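Local coordinates for protein oxalate--CoA ligase (Arabidopsis thaliana, PDB 5IE2) that belongs to the ANL superfamily of AMP-binding enzymes and holds adenosine-5'-triphosphate in a pocket lined by residues of both its family domains, at residues G238-T243 with Q265-R270. Residues are numbered along the deposited sequence; the frame is centred on the assembly and turned at random.
Sequences GRFSAT and QIILDR
Phe240 drives its ring against two successive isoleucines of helix 261-273, and the pair of encounters differs in kind. Ile266 lies at the ring edge, its CG2 close to the ring plane and 3.9 Å from CE2 of Phe240, while CG1 of Ile267 comes obliquely to within 3.8 Å of Phe240 CZ. Placing CG of Phe240 anti to its own backbone nitrogen (chi1 169°) carries the ring across to the helix. One face of the same ring lies under the backbone nitrogen of Ala242, and the CB of Ala242 sits 4.0 Å from Ile266 CG2, so that the CG2 methyl of Ile266 is touched by both Phe240 and Ala242. This is the tightly packed half. Phe245 of helix 242-251 touches both Phe240 and Ile267, and Trp246 of that helix and Phe304 of helix 294-304 also touch the buried Ile267.

Toward Thr243 the contact opens to solvent and changes character. Arg270, bent at chi2 (75°), turns its chain along the Ala242 carbonyl, with CG 3.9 Å from Ala242 O. Its guanidinium then presents one face to Thr243, whose CG2 lies 3.8 Å from NH1, offset toward the rim of the group. A water bridges the two segments here, donating to Thr243 O at 2.8 Å and accepting from Arg270 NH2 at 3.1 Å. Ser241, at the N-cap of helix 242-251, accepts a weak bond from Thr243 N and another from Thr244 N, capping the start of the helix that Ala242 lays beside helix 261-273.

No direct hydrogen bond joins the two segments; apolar fit probably does most to fix how these neighbouring helices of the AMP-binding region meet here, with the polar linkage passing through a water at the surface.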
loop_
_atom_site.group_PDB
_atom_site.type_symbol
_atom_site.label_atom_id
_atom_site.label_comp_id
_atom_site.label_asym_id
_atom_site.label_seq_id
_atom_site.Cartn_x
_atom_site.Cartn_y
_atom_site.Cartn_z
ATOM N N GLY A 238 -9.477 -7.508 12.650
ATOM C CA GLY A 238 -9.232 -7.661 11.227
ATOM C C GLY A 238 -9.127 -6.382 10.415
ATOM O O GLY A 238 -9.156 -6.434 9.142
ATOM N N ARG A 239 -9.022 -5.253 11.125
ATOM C CA ARG A 239 -8.847 -3.929 10.514
ATOM C C ARG A 239 -8.228 -2.963 11.524
ATOM O O ARG A 239 -8.222 -3.226 12.723
ATOM C CB ARG A 239 -10.194 -3.366 10.017
ATOM C CG ARG A 239 -11.038 -2.950 11.156
ATOM C CD ARG A 239 -12.463 -2.590 10.762
ATOM N NE ARG A 239 -13.260 -2.459 11.987
ATOM C CZ ARG A 239 -14.024 -3.420 12.514
ATOM N NH1 ARG A 239 -14.144 -4.597 11.913
ATOM N NH2 ARG A 239 -14.684 -3.192 13.643
ATOM N N PHE A 240 -7.715 -1.841 11.042
ATOM C CA PHE A 240 -7.119 -0.844 11.927
ATOM C C PHE A 240 -8.129 -0.333 12.928
ATOM O O PHE A 240 -9.276 -0.056 12.558
ATOM C CB PHE A 240 -6.581 0.309 11.089
ATOM C CG PHE A 240 -6.177 1.521 11.895
ATOM C CD1 PHE A 240 -5.114 1.470 12.771
ATOM C CD2 PHE A 240 -6.920 2.690 11.796
ATOM C CE1 PHE A 240 -4.764 2.619 13.493
ATOM C CE2 PHE A 240 -6.570 3.828 12.522
ATOM C CZ PHE A 240 -5.511 3.777 13.361
ATOM N N SER A 241 -7.712 -0.212 14.187
ATOM C CA SER A 241 -8.500 0.461 15.226
ATOM C C SER A 241 -7.623 1.473 15.934
ATOM O O SER A 241 -6.562 1.101 16.414
ATOM C CB SER A 241 -9.033 -0.566 16.271
ATOM O OG SER A 241 -9.412 0.068 17.492
ATOM N N ALA A 242 -8.019 2.733 16.002
ATOM C CA ALA A 242 -7.146 3.688 16.702
ATOM C C ALA A 242 -7.041 3.356 18.209
ATOM O O ALA A 242 -6.035 3.636 18.876
ATOM C CB ALA A 242 -7.643 5.116 16.510
ATOM N N THR A 243 -8.074 2.732 18.749
ATOM C CA THR A 243 -8.074 2.489 20.191
ATOM C C THR A 243 -7.198 1.306 20.568
ATOM O O THR A 243 -6.669 1.277 21.671
ATOM C CB THR A 243 -9.519 2.290 20.728
ATOM O OG1 THR A 243 -10.104 1.130 20.145
ATOM C CG2 THR A 243 -10.338 3.429 20.324
ATOM N N GLN A 265 -2.697 10.564 10.444
ATOM C CA GLN A 265 -3.489 11.687 11.021
ATOM C C GLN A 265 -4.487 11.188 12.064
ATOM O O GLN A 265 -4.675 11.852 13.113
ATOM C CB GLN A 265 -4.223 12.459 9.928
ATOM C CG GLN A 265 -3.259 13.349 9.098
ATOM C CD GLN A 265 -3.907 13.860 7.827
ATOM O OE1 GLN A 265 -4.190 13.075 6.899
ATOM N NE2 GLN A 265 -4.163 15.192 7.764
ATOM N N ILE A 266 -5.134 10.066 11.785
ATOM C CA ILE A 266 -6.036 9.489 12.816
ATOM C C ILE A 266 -5.296 9.095 14.113
ATOM O O ILE A 266 -5.801 9.329 15.242
ATOM C CB ILE A 266 -6.794 8.262 12.237
ATOM C CG1 ILE A 266 -7.717 8.767 11.136
ATOM C CG2 ILE A 266 -7.557 7.487 13.342
ATOM C CD1 ILE A 266 -8.408 7.712 10.328
ATOM N N ILE A 267 -4.100 8.514 13.964
ATOM C CA ILE A 267 -3.255 8.127 15.108
ATOM C C ILE A 267 -2.830 9.368 15.885
ATOM O O ILE A 267 -2.801 9.373 17.126
ATOM C CB ILE A 267 -2.033 7.358 14.610
ATOM C CG1 ILE A 267 -2.491 5.981 14.076
ATOM C CG2 ILE A 267 -0.932 7.229 15.701
ATOM C CD1 ILE A 267 -1.341 5.226 13.254
ATOM N N LEU A 268 -2.515 10.443 15.156
ATOM C CA LEU A 268 -2.169 11.725 15.828
ATOM C C LEU A 268 -3.356 12.328 16.573
ATOM O O LEU A 268 -3.197 12.820 17.704
ATOM C CB LEU A 268 -1.649 12.749 14.843
ATOM C CG LEU A 268 -0.190 12.481 14.438
ATOM C CD1 LEU A 268 0.163 13.413 13.274
ATOM C CD2 LEU A 268 0.740 12.737 15.600
ATOM N N ASP A 269 -4.526 12.280 15.957
ATOM C CA ASP A 269 -5.749 12.763 16.623
ATOM C C ASP A 269 -5.968 11.994 17.947
ATOM O O ASP A 269 -6.360 12.584 19.006
ATOM C CB ASP A 269 -7.002 12.559 15.756
ATOM C CG ASP A 269 -7.102 13.523 14.536
ATOM O OD1 ASP A 269 -6.446 14.603 14.496
ATOM O OD2 ASP A 269 -7.881 13.172 13.605
ATOM N N ARG A 270 -5.804 10.676 17.874
ATOM C CA ARG A 270 -5.986 9.837 19.059
ATOM C C ARG A 270 -4.953 10.215 20.136
ATOM O O ARG A 270 -5.245 10.230 21.369
ATOM C CB ARG A 270 -5.903 8.358 18.672
ATOM C CG ARG A 270 -5.790 7.377 19.838
ATOM C CD ARG A 270 -7.121 7.220 20.550
ATOM N NE ARG A 270 -7.032 6.267 21.649
ATOM C CZ ARG A 270 -8.059 5.944 22.434
ATOM N NH1 ARG A 270 -9.241 6.498 22.230
ATOM N NH2 ARG A 270 -7.882 5.089 23.436
HETATM O O HOH W 1 -5.625 2.965 23.633
#